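Local coordinates for DUF3299 domain-containing protein (Pseudomonas aeruginosa, PDB 4HSP), which is of unknown function but belongs to the DUF3299 family and folds into a curled beta sheet whose strand order is consistent with an OB-type barrel, at residues P47-L52 with A133-Q138; A51-E56 with F121-A126; A71-E76 with G105-E110; T75-V80 with V98-A103. All blocks are in the same frame, centred on the assembly; numbering follows the deposited sequence. Where two conformers were deposited one is given.

How the contacts relate
All four contacts tie into one curled sheet. Contacts 1 and 2 lie at one end, their centres about 4 Å apart, sharing A51 and L52 and using strands 132-144 and 120-122. Contacts 3 and 4, with centres about 11 Å apart, share T75 and E76 on strand 73-80. Contact 4 is the bridge: its centre is about 13 Å from those of contacts 1 and 2, and strand 98-102 pairs in parallel with 132-144. Contact 3 is most remote, its centre about 24 Å from both. Along the chain, contacts 3 and 4 fall between the paired segments of 1 and 2. Strand 120-122 pairs with 55-68 and with 132-144, so the sheet curls back on itself, consistent with an OB barrel.

Contact 1 (P47-L52 with A133-Q138); sequences PVVKAL and AGYRMQ. With EDO (1,2-ethanediol), chain J.
V48 and L52 of the loop ahead of strand 55-68 pack against the ring of Y135 on strand 132-144 and V49 holds its hydroxyl, a loop-to-sheet contact built on one aromatic side chain with a polar tip. The evidence for the polar part is the bond from V49 N to Y135 OH, 2.9 Å long and nearly straight at 169°, with the amide lying at the ring edge, close to its plane. The same hydroxyl is hydrogen-bonded to the carbonyl O of L11, so two backbone groups from separate loops grip it and limit rotation of the phenol. With CG turned opposite the carbonyl carbon (chi1 -56°), the ring reaches out beyond its strand to this spot. V48 slides past it in the opposite direction: CB comes within 3.8 Å of Y135 CZ, while CG1 makes an off-centre CH-pi contact 4.3 Å from the ring centroid. That CG1 methyl also rests 3.9 Å from G134 CA. L52 adds a looser apolar touch, CD1 to Y135 CE1 at 4.3 Å, from an oblique direction. F121 meets the Y135 ring with planes about 30° apart. Farther along the strand, R136 NE donates to O1 of an ethanediol probably left from crystallisation, at 3.1 Å. Loop 47-52 thus lies against one end of the curled sheet, whose strand order is that expected of an OB-fold barrel.

Contact 2 (A51-E56 with F121-A126); sequences ALDGIE and FKVENA. With SO4 (sulfate ion), chain B; EDO (1,2-ethanediol), chain K.
The carboxylate of D53 receives the V123 amide, N to OD1 2.7 Å at 171°, through the lone pair pointing away from OD2. With CG opposite the backbone N of D53 (chi1 -166°), the acid is brought across to that amide. K122 NZ forms a long salt bridge with the same D53 OD1, 3.9 Å, and another with E124 OE1 at 3.2 Å, whose hydrogen bond is weak, making a small charged network. Backbone bonds come next: F121 N donates to I55 O at 2.7 Å, and F121 O takes the G54 amide, also 2.7 Å from G54 N but bent to 136°. G54 and I55 both face F121, a G1 beta bulge formed by the last two residues of the type II turn L52-I55, with G54 at positive phi. It lies near the beginning of strand 55-68, which pairs with strand 120-122 on the OB-like barrel. Packing lies beyond. L52 crosses the F121 ring with CB 3.6 Å from CE2, and its carbonyl O sits in the ring plane at the edge. V123 CG2 rests against the L52-D53 backbone, 3.5 Å from D53 N, and near L52 CB. I55 runs beside F121, I55 CG1 4.0 Å from F121 CB. E56 N donates to O2 of a sulfate, probably from the crystallisation liquor, which R4 NH1 also binds.

Contact 3 (A71-E76 with G105-E110); sequences AGLVTE and GVQMDE
G105, which opens the second segment, lies directly against the first strand: its CA is 3.3 Å from V74 O and 3.7 Å from L73 CB. This closeness depends on glycine, since a CB there would run into L73 CB. V106 makes the regular pairing. V74 N donates to V106 O at 2.7 Å and 171°, and V106 N returns a bond to V74 O at 3.0 Å, the signature of an antiparallel hydrogen-bonded pair. Both valine side chains lie on one face, where L111 touches each. The short strand axes 73-75 and 105-107 approach to 4.1 Å at 141°, well short of exact antiparallel alignment. The pairing uses the part of strand 73-80 before the corner at E76; beyond the corner the strand pairs with 98-102 in the curled sheet. Q107 comes next; a bend at chi2 (-91°) lays its amide beside L73, OE1 being 3.8 Å from L73 CD2, and the two side chains point the same way. M108, a selenomethionine, then runs past the carbonyl of G72; this touch is doubtful in detail, since the residue was modelled in two conformers. Its neighbourhood also includes I87 of the second subunit, which packs on both M108 and D109.

Contact 4 (T75-V80 with V98-A103); sequences TEFLLV and VYVKTA
Backbone pairing between F77 and V100, and between L79 and V98, forms the antiparallel ladder. V100 N donates to F77 O at 2.8 Å and F77 N to V100 O at 3.0 Å; L79 N to V98 O, 2.8 Å, and V98 N to L79 O, 3.1 Å, repeat the pattern. T102 N reaches T75 O at 2.9 Å, carrying the pairing across the corner at E76. One face is apolar. With CG of F77 between its backbone N and carbonyl carbon (chi1 61°), a CH-pi contact forms: V100 CB lies over one face of the F77 ring, 3.8 Å from its centroid and 19° off the normal. T102 CG2 sits at the ring edge, L79 CB meets V100 CG2, and V117 adds to this face. The opposite face carries the polar side-chain bond. Y99 OH donates to E76 OE1 at 2.6 Å, nearly along its C-O axis, with carboxylate and ring planes 60° apart. L78 CD2 meets the same ring obliquely. E76 and K101 run side by side through their CG atoms. The closeness of E67 to E76 OE2 might favour protonation of one acid, while the phenol bond and K101 could ease the negative charge: a polar E76-Y99-K101 face backed by buried F77, L79, V98 and V100.

Contact 1 (P47-L52 with A133-Q138)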
# COMPACT_ATOMS: atom_id res chain seq x y z
N PRO A 47 7.37 -29.19 -14.23
CA PRO A 47 6.80 -30.46 -13.71
C PRO A 47 6.01 -30.29 -12.40
O PRO A 47 6.37 -29.47 -11.55
CB PRO A 47 8.03 -31.34 -13.50
CG PRO A 47 9.07 -30.77 -14.39
CD PRO A 47 8.84 -29.29 -14.37
N VAL A 48 4.90 -31.04 -12.25
CA VAL A 48 4.00 -30.97 -11.09
C VAL A 48 3.98 -32.31 -10.29
O VAL A 48 4.30 -33.36 -10.86
CB VAL A 48 2.55 -30.56 -11.51
CG1 VAL A 48 2.52 -29.14 -12.07
CG2 VAL A 48 1.92 -31.56 -12.49
N VAL A 49 3.62 -32.23 -8.99
CA VAL A 49 3.50 -33.38 -8.07
C VAL A 49 2.07 -33.88 -8.19
O VAL A 49 1.16 -33.31 -7.59
CB VAL A 49 3.88 -33.03 -6.61
CG1 VAL A 49 3.79 -34.25 -5.70
CG2 VAL A 49 5.27 -32.41 -6.53
N LYS A 50 1.88 -34.95 -9.00
CA LYS A 50 0.58 -35.54 -9.29
C LYS A 50 -0.10 -36.17 -8.05
O LYS A 50 -1.32 -36.31 -8.05
CB LYS A 50 0.72 -36.61 -10.38
CG LYS A 50 1.08 -36.06 -11.77
CD LYS A 50 1.24 -37.22 -12.75
CE LYS A 50 1.70 -36.83 -14.14
NZ LYS A 50 1.81 -38.02 -15.02
N ALA A 51 0.67 -36.53 -6.99
CA ALA A 51 0.11 -37.13 -5.76
C ALA A 51 -0.67 -36.12 -4.90
O ALA A 51 -1.27 -36.49 -3.89
CB ALA A 51 1.22 -37.76 -4.93
N LEU A 52 -0.64 -34.86 -5.30
CA LEU A 52 -1.33 -33.79 -4.59
C LEU A 52 -2.77 -33.64 -5.06
O LEU A 52 -3.54 -32.95 -4.41
CB LEU A 52 -0.55 -32.45 -4.76
CG LEU A 52 0.86 -32.35 -4.13
CD1 LEU A 52 1.48 -30.99 -4.38
CD2 LEU A 52 0.86 -32.67 -2.61
N ALA A 133 -0.29 -21.65 -14.39
CA ALA A 133 -0.19 -22.40 -13.14
C ALA A 133 -0.43 -23.87 -13.42
O ALA A 133 -1.16 -24.20 -14.35
CB ALA A 133 -1.20 -21.86 -12.12
N GLY A 134 0.22 -24.74 -12.64
CA GLY A 134 0.10 -26.19 -12.74
C GLY A 134 -0.85 -26.75 -11.70
O GLY A 134 -1.18 -27.93 -11.75
N TYR A 135 -1.32 -25.87 -10.79
CA TYR A 135 -2.20 -26.19 -9.67
C TYR A 135 -3.39 -25.26 -9.59
O TYR A 135 -3.30 -24.09 -9.96
CB TYR A 135 -1.43 -26.11 -8.34
CG TYR A 135 -0.21 -27.01 -8.30
CD1 TYR A 135 -0.34 -28.39 -8.22
CD2 TYR A 135 1.08 -26.47 -8.40
CE1 TYR A 135 0.78 -29.23 -8.20
CE2 TYR A 135 2.21 -27.30 -8.38
CZ TYR A 135 2.05 -28.68 -8.27
OH TYR A 135 3.14 -29.50 -8.24
N ARG A 136 -4.51 -25.79 -9.07
CA ARG A 136 -5.75 -25.07 -8.83
C ARG A 136 -6.26 -25.36 -7.42
O ARG A 136 -5.98 -26.41 -6.84
CB ARG A 136 -6.83 -25.42 -9.88
CG ARG A 136 -6.54 -25.01 -11.30
CD ARG A 136 -7.62 -25.53 -12.21
NE ARG A 136 -8.63 -24.51 -12.49
CZ ARG A 136 -8.93 -24.07 -13.71
NH1 ARG A 136 -8.32 -24.56 -14.78
NH2 ARG A 136 -9.86 -23.13 -13.86
N MSE A 137 -7.04 -24.43 -6.88
CA MSE A 137 -7.64 -24.55 -5.56
C MSE A 137 -8.99 -23.83 -5.50
O MSE A 137 -9.15 -22.71 -5.99
CB MSE A 137 -6.68 -23.98 -4.51
CG MSE A 137 -7.08 -24.18 -3.06
SE MSE A 137 -5.45 -24.16 -1.97
CE MSE A 137 -5.64 -25.84 -1.28
N GLN A 138 -9.96 -24.52 -4.94
CA GLN A 138 -11.28 -24.00 -4.64
C GLN A 138 -11.22 -23.77 -3.15
O GLN A 138 -11.27 -24.72 -2.37
CB GLN A 138 -12.37 -24.99 -5.09
CG GLN A 138 -13.80 -24.47 -4.92
CD GLN A 138 -14.09 -23.24 -5.76
OE1 GLN A 138 -13.83 -23.20 -6.97
NE2 GLN A 138 -14.65 -22.21 -5.13
C1 EDO J . -10.64 -23.65 -9.92
O1 EDO J . -9.34 -23.06 -9.82
C2 EDO J . -10.98 -24.59 -8.71
O2 EDO J . -10.56 -25.92 -9.00

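Contact 2 (A51-E56 with F121-A126)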
# COMPACT_ATOMS: atom_id res chain seq x y z
N ALA A 51 0.67 -36.53 -6.99
CA ALA A 51 0.11 -37.13 -5.76
C ALA A 51 -0.67 -36.12 -4.90
O ALA A 51 -1.27 -36.49 -3.89
CB ALA A 51 1.22 -37.76 -4.93
N LEU A 52 -0.64 -34.86 -5.30
CA LEU A 52 -1.33 -33.79 -4.59
C LEU A 52 -2.77 -33.64 -5.06
O LEU A 52 -3.54 -32.95 -4.41
CB LEU A 52 -0.55 -32.45 -4.76
CG LEU A 52 0.86 -32.35 -4.13
CD1 LEU A 52 1.48 -30.99 -4.38
CD2 LEU A 52 0.86 -32.67 -2.61
N ASP A 53 -3.13 -34.27 -6.19
CA ASP A 53 -4.45 -34.11 -6.80
C ASP A 53 -5.58 -34.62 -5.93
O ASP A 53 -5.59 -35.78 -5.55
CB ASP A 53 -4.52 -34.78 -8.19
CG ASP A 53 -5.73 -34.37 -9.03
OD1 ASP A 53 -5.90 -33.15 -9.29
OD2 ASP A 53 -6.50 -35.27 -9.46
N GLY A 54 -6.53 -33.73 -5.65
CA GLY A 54 -7.73 -34.05 -4.88
C GLY A 54 -7.63 -33.90 -3.38
O GLY A 54 -8.61 -34.15 -2.69
N ILE A 55 -6.48 -33.50 -2.85
CA ILE A 55 -6.36 -33.40 -1.39
C ILE A 55 -6.95 -32.07 -0.87
O ILE A 55 -7.17 -31.14 -1.64
CB ILE A 55 -4.87 -33.59 -0.91
CG1 ILE A 55 -4.00 -32.34 -1.20
CG2 ILE A 55 -4.23 -34.91 -1.44
CD1 ILE A 55 -2.76 -32.27 -0.44
N GLU A 56 -7.22 -32.01 0.45
CA GLU A 56 -7.62 -30.80 1.17
C GLU A 56 -6.30 -30.21 1.65
O GLU A 56 -5.61 -30.84 2.45
CB GLU A 56 -8.59 -31.15 2.33
CG GLU A 56 -9.70 -30.14 2.58
CD GLU A 56 -10.66 -29.87 1.43
OE1 GLU A 56 -10.93 -30.80 0.63
OE2 GLU A 56 -11.17 -28.73 1.35
N PHE A 121 -7.53 -29.06 -3.39
CA PHE A 121 -6.34 -28.89 -4.20
C PHE A 121 -6.34 -29.83 -5.39
O PHE A 121 -6.42 -31.03 -5.21
CB PHE A 121 -5.11 -29.12 -3.31
CG PHE A 121 -3.80 -28.64 -3.88
CD1 PHE A 121 -3.43 -27.30 -3.80
CD2 PHE A 121 -2.93 -29.52 -4.51
CE1 PHE A 121 -2.21 -26.87 -4.30
CE2 PHE A 121 -1.72 -29.07 -5.04
CZ PHE A 121 -1.35 -27.76 -4.91
N LYS A 122 -6.19 -29.28 -6.59
CA LYS A 122 -6.19 -29.99 -7.87
C LYS A 122 -4.90 -29.77 -8.65
O LYS A 122 -4.40 -28.65 -8.73
CB LYS A 122 -7.35 -29.47 -8.76
CG LYS A 122 -8.68 -30.18 -8.66
CD LYS A 122 -9.52 -29.78 -9.88
CE LYS A 122 -9.67 -30.90 -10.90
NZ LYS A 122 -8.39 -31.24 -11.58
N VAL A 123 -4.45 -30.82 -9.33
CA VAL A 123 -3.28 -30.78 -10.21
C VAL A 123 -3.88 -30.70 -11.61
O VAL A 123 -4.19 -31.72 -12.24
CB VAL A 123 -2.32 -31.97 -9.98
CG1 VAL A 123 -1.14 -31.89 -10.93
CG2 VAL A 123 -1.83 -32.02 -8.54
N GLU A 124 -4.17 -29.46 -12.03
CA GLU A 124 -4.82 -29.10 -13.28
C GLU A 124 -4.25 -27.80 -13.78
O GLU A 124 -4.03 -26.87 -12.99
CB GLU A 124 -6.33 -28.95 -13.05
CG GLU A 124 -7.18 -28.92 -14.32
CD GLU A 124 -8.60 -28.40 -14.18
OE1 GLU A 124 -9.23 -28.61 -13.12
OE2 GLU A 124 -9.09 -27.78 -15.16
N ASN A 125 -3.99 -27.73 -15.08
CA ASN A 125 -3.44 -26.54 -15.70
C ASN A 125 -4.44 -25.39 -15.69
O ASN A 125 -5.65 -25.61 -15.85
CB ASN A 125 -2.97 -26.86 -17.11
CG ASN A 125 -1.65 -27.59 -17.12
OD1 ASN A 125 -0.89 -27.61 -16.13
ND2 ASN A 125 -1.33 -28.20 -18.25
N ALA A 126 -3.92 -24.18 -15.45
CA ALA A 126 -4.70 -22.94 -15.44
C ALA A 126 -3.87 -21.80 -16.06
O ALA A 126 -2.74 -21.56 -15.67
CB ALA A 126 -5.12 -22.59 -14.02
S SO4 B . -7.60 -35.87 1.69
O1 SO4 B . -8.56 -35.22 2.58
O2 SO4 B . -6.55 -34.90 1.45
O3 SO4 B . -6.97 -37.05 2.30
O4 SO4 B . -8.29 -36.24 0.45
C1 EDO K . 3.17 -29.37 -17.23
O1 EDO K . 2.60 -29.02 -18.50
C2 EDO K . 2.21 -28.95 -16.08
O2 EDO K . 1.91 -27.55 -16.11

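Contact 3 (A71-E76 with G105-E110)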
# COMPACT_ATOMS: atom_id res chain seq x y z
N ALA A 71 -19.58 -7.19 -5.09
CA ALA A 71 -19.35 -6.72 -3.72
C ALA A 71 -17.97 -5.99 -3.53
O ALA A 71 -17.70 -5.47 -2.44
CB ALA A 71 -19.43 -7.91 -2.76
N GLY A 72 -17.14 -5.95 -4.58
CA GLY A 72 -15.82 -5.32 -4.53
C GLY A 72 -14.75 -6.16 -3.86
O GLY A 72 -13.81 -5.63 -3.28
N LEU A 73 -14.89 -7.50 -3.92
CA LEU A 73 -13.95 -8.45 -3.34
C LEU A 73 -13.25 -9.26 -4.42
O LEU A 73 -13.84 -9.51 -5.47
CB LEU A 73 -14.65 -9.43 -2.38
CG LEU A 73 -15.54 -8.85 -1.27
CD1 LEU A 73 -16.42 -9.94 -0.68
CD2 LEU A 73 -14.72 -8.16 -0.19
N VAL A 74 -12.03 -9.72 -4.14
CA VAL A 74 -11.25 -10.56 -5.05
C VAL A 74 -11.75 -11.99 -4.90
O VAL A 74 -11.72 -12.54 -3.80
CB VAL A 74 -9.74 -10.43 -4.79
CG1 VAL A 74 -8.95 -11.38 -5.69
CG2 VAL A 74 -9.29 -8.98 -4.97
N THR A 75 -12.24 -12.57 -6.00
CA THR A 75 -12.80 -13.92 -5.96
C THR A 75 -11.99 -14.90 -6.80
O THR A 75 -12.21 -16.10 -6.68
CB THR A 75 -14.26 -13.87 -6.39
OG1 THR A 75 -14.34 -13.19 -7.65
CG2 THR A 75 -15.14 -13.20 -5.34
N GLU A 76 -11.06 -14.41 -7.64
CA GLU A 76 -10.15 -15.24 -8.44
C GLU A 76 -8.78 -14.62 -8.39
O GLU A 76 -8.62 -13.42 -8.59
CB GLU A 76 -10.61 -15.45 -9.90
CG GLU A 76 -11.84 -16.34 -10.04
CD GLU A 76 -12.35 -16.61 -11.44
OE1 GLU A 76 -11.53 -16.97 -12.32
OE2 GLU A 76 -13.58 -16.52 -11.65
N GLY A 105 -14.96 -13.83 -0.83
CA GLY A 105 -13.93 -12.97 -1.39
C GLY A 105 -13.00 -12.31 -0.39
O GLY A 105 -13.28 -12.29 0.81
N VAL A 106 -11.89 -11.76 -0.88
CA VAL A 106 -10.91 -11.04 -0.07
C VAL A 106 -10.95 -9.58 -0.46
O VAL A 106 -11.05 -9.26 -1.64
CB VAL A 106 -9.46 -11.61 -0.20
CG1 VAL A 106 -8.51 -10.95 0.79
CG2 VAL A 106 -9.43 -13.12 -0.05
N GLN A 107 -10.82 -8.69 0.54
CA GLN A 107 -10.78 -7.23 0.38
C GLN A 107 -9.54 -6.84 -0.42
O GLN A 107 -8.45 -7.26 -0.05
CB GLN A 107 -10.74 -6.56 1.77
CG GLN A 107 -11.76 -7.09 2.79
CD GLN A 107 -13.07 -6.35 2.78
OE1 GLN A 107 -13.30 -5.43 1.98
NE2 GLN A 107 -13.97 -6.74 3.68
N MSE A 108 -9.72 -6.04 -1.51
CA MSE A 108 -8.66 -5.54 -2.41
C MSE A 108 -7.57 -4.78 -1.65
O MSE A 108 -6.39 -4.82 -2.04
CB MSE A 108 -9.27 -4.60 -3.47
CG MSE A 108 -10.71 -4.92 -3.81
SE MSE A 108 -11.65 -3.42 -4.63
CE MSE A 108 -12.30 -2.55 -3.06
N ASP A 109 -7.97 -4.06 -0.57
CA ASP A 109 -7.14 -3.22 0.29
C ASP A 109 -6.04 -4.01 1.02
O ASP A 109 -4.85 -3.67 0.89
CB ASP A 109 -8.02 -2.43 1.31
CG ASP A 109 -8.89 -3.24 2.27
OD1 ASP A 109 -8.36 -3.73 3.30
OD2 ASP A 109 -10.13 -3.29 2.06
N GLU A 110 -6.44 -5.07 1.75
CA GLU A 110 -5.57 -5.87 2.59
C GLU A 110 -4.74 -6.97 1.85
O GLU A 110 -4.41 -7.99 2.46
CB GLU A 110 -6.39 -6.47 3.76
CG GLU A 110 -7.58 -7.35 3.41
CD GLU A 110 -8.25 -8.07 4.58
OE1 GLU A 110 -7.73 -7.97 5.72
OE2 GLU A 110 -9.27 -8.75 4.34

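Contact 4 (T75-V80 with V98-A103)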
# COMPACT_ATOMS: atom_id res chain seq x y z
N THR A 75 -12.24 -12.57 -6.00
CA THR A 75 -12.80 -13.92 -5.96
C THR A 75 -11.99 -14.90 -6.80
O THR A 75 -12.21 -16.10 -6.68
CB THR A 75 -14.26 -13.87 -6.39
OG1 THR A 75 -14.34 -13.19 -7.65
CG2 THR A 75 -15.14 -13.20 -5.34
N GLU A 76 -11.06 -14.41 -7.64
CA GLU A 76 -10.15 -15.24 -8.44
C GLU A 76 -8.78 -14.62 -8.39
O GLU A 76 -8.62 -13.42 -8.59
CB GLU A 76 -10.61 -15.45 -9.90
CG GLU A 76 -11.84 -16.34 -10.04
CD GLU A 76 -12.35 -16.61 -11.44
OE1 GLU A 76 -11.53 -16.97 -12.32
OE2 GLU A 76 -13.58 -16.52 -11.65
N PHE A 77 -7.78 -15.41 -8.06
CA PHE A 77 -6.43 -14.89 -7.95
C PHE A 77 -5.37 -15.95 -8.08
O PHE A 77 -5.65 -17.14 -7.96
CB PHE A 77 -6.27 -14.18 -6.59
CG PHE A 77 -6.47 -15.03 -5.36
CD1 PHE A 77 -5.39 -15.70 -4.78
CD2 PHE A 77 -7.71 -15.09 -4.74
CE1 PHE A 77 -5.56 -16.44 -3.61
CE2 PHE A 77 -7.88 -15.83 -3.57
CZ PHE A 77 -6.80 -16.48 -3.00
N LEU A 78 -4.11 -15.50 -8.26
CA LEU A 78 -2.94 -16.38 -8.22
C LEU A 78 -2.34 -16.30 -6.82
O LEU A 78 -2.16 -15.19 -6.30
CB LEU A 78 -1.87 -16.02 -9.27
CG LEU A 78 -2.28 -15.93 -10.76
CD1 LEU A 78 -1.10 -15.43 -11.61
CD2 LEU A 78 -2.82 -17.29 -11.31
N LEU A 79 -2.07 -17.46 -6.20
CA LEU A 79 -1.35 -17.60 -4.95
C LEU A 79 0.08 -17.87 -5.33
O LEU A 79 0.36 -18.78 -6.13
CB LEU A 79 -1.93 -18.70 -4.04
CG LEU A 79 -1.35 -18.78 -2.62
CD1 LEU A 79 -1.73 -17.49 -1.80
CD2 LEU A 79 -1.83 -20.03 -1.93
N VAL A 80 0.98 -17.01 -4.87
CA VAL A 80 2.41 -17.03 -5.18
C VAL A 80 3.21 -17.00 -3.86
O VAL A 80 2.69 -16.55 -2.82
CB VAL A 80 2.75 -15.82 -6.11
CG1 VAL A 80 2.13 -16.00 -7.51
CG2 VAL A 80 2.27 -14.51 -5.48
N VAL A 98 -0.58 -21.25 -7.69
CA VAL A 98 -1.89 -21.88 -7.55
C VAL A 98 -2.96 -20.88 -8.05
O VAL A 98 -3.01 -19.75 -7.56
CB VAL A 98 -2.18 -22.34 -6.09
CG1 VAL A 98 -3.49 -23.12 -6.01
CG2 VAL A 98 -1.02 -23.16 -5.52
N TYR A 99 -3.80 -21.30 -9.00
CA TYR A 99 -4.95 -20.52 -9.45
C TYR A 99 -6.08 -20.83 -8.45
O TYR A 99 -6.52 -21.98 -8.34
CB TYR A 99 -5.34 -20.90 -10.89
CG TYR A 99 -6.39 -20.03 -11.54
CD1 TYR A 99 -7.75 -20.22 -11.28
CD2 TYR A 99 -6.04 -19.09 -12.52
CE1 TYR A 99 -8.73 -19.44 -11.90
CE2 TYR A 99 -7.02 -18.33 -13.17
CZ TYR A 99 -8.36 -18.50 -12.85
OH TYR A 99 -9.31 -17.74 -13.50
N VAL A 100 -6.48 -19.82 -7.66
CA VAL A 100 -7.49 -19.97 -6.61
C VAL A 100 -8.80 -19.27 -7.02
O VAL A 100 -8.75 -18.18 -7.58
CB VAL A 100 -6.97 -19.42 -5.25
CG1 VAL A 100 -7.92 -19.75 -4.10
CG2 VAL A 100 -5.57 -19.91 -4.95
N LYS A 101 -9.95 -19.93 -6.74
CA LYS A 101 -11.35 -19.47 -6.87
C LYS A 101 -11.96 -19.53 -5.46
O LYS A 101 -11.82 -20.56 -4.79
CB LYS A 101 -12.18 -20.32 -7.87
CG LYS A 101 -11.82 -20.11 -9.33
CD LYS A 101 -12.83 -20.74 -10.28
CE LYS A 101 -12.33 -20.77 -11.72
NZ LYS A 101 -13.36 -21.28 -12.68
N THR A 102 -12.54 -18.43 -4.97
CA THR A 102 -13.16 -18.39 -3.64
C THR A 102 -14.58 -17.73 -3.68
O THR A 102 -14.77 -16.71 -4.34
CB THR A 102 -12.23 -17.71 -2.59
OG1 THR A 102 -12.83 -17.79 -1.30
CG2 THR A 102 -11.89 -16.26 -2.91
N ALA A 103 -15.54 -18.34 -2.98
CA ALA A 103 -16.89 -17.79 -2.86
C ALA A 103 -16.88 -16.63 -1.85
O ALA A 103 -17.52 -15.60 -2.09
CB ALA A 103 -17.88 -18.87 -2.45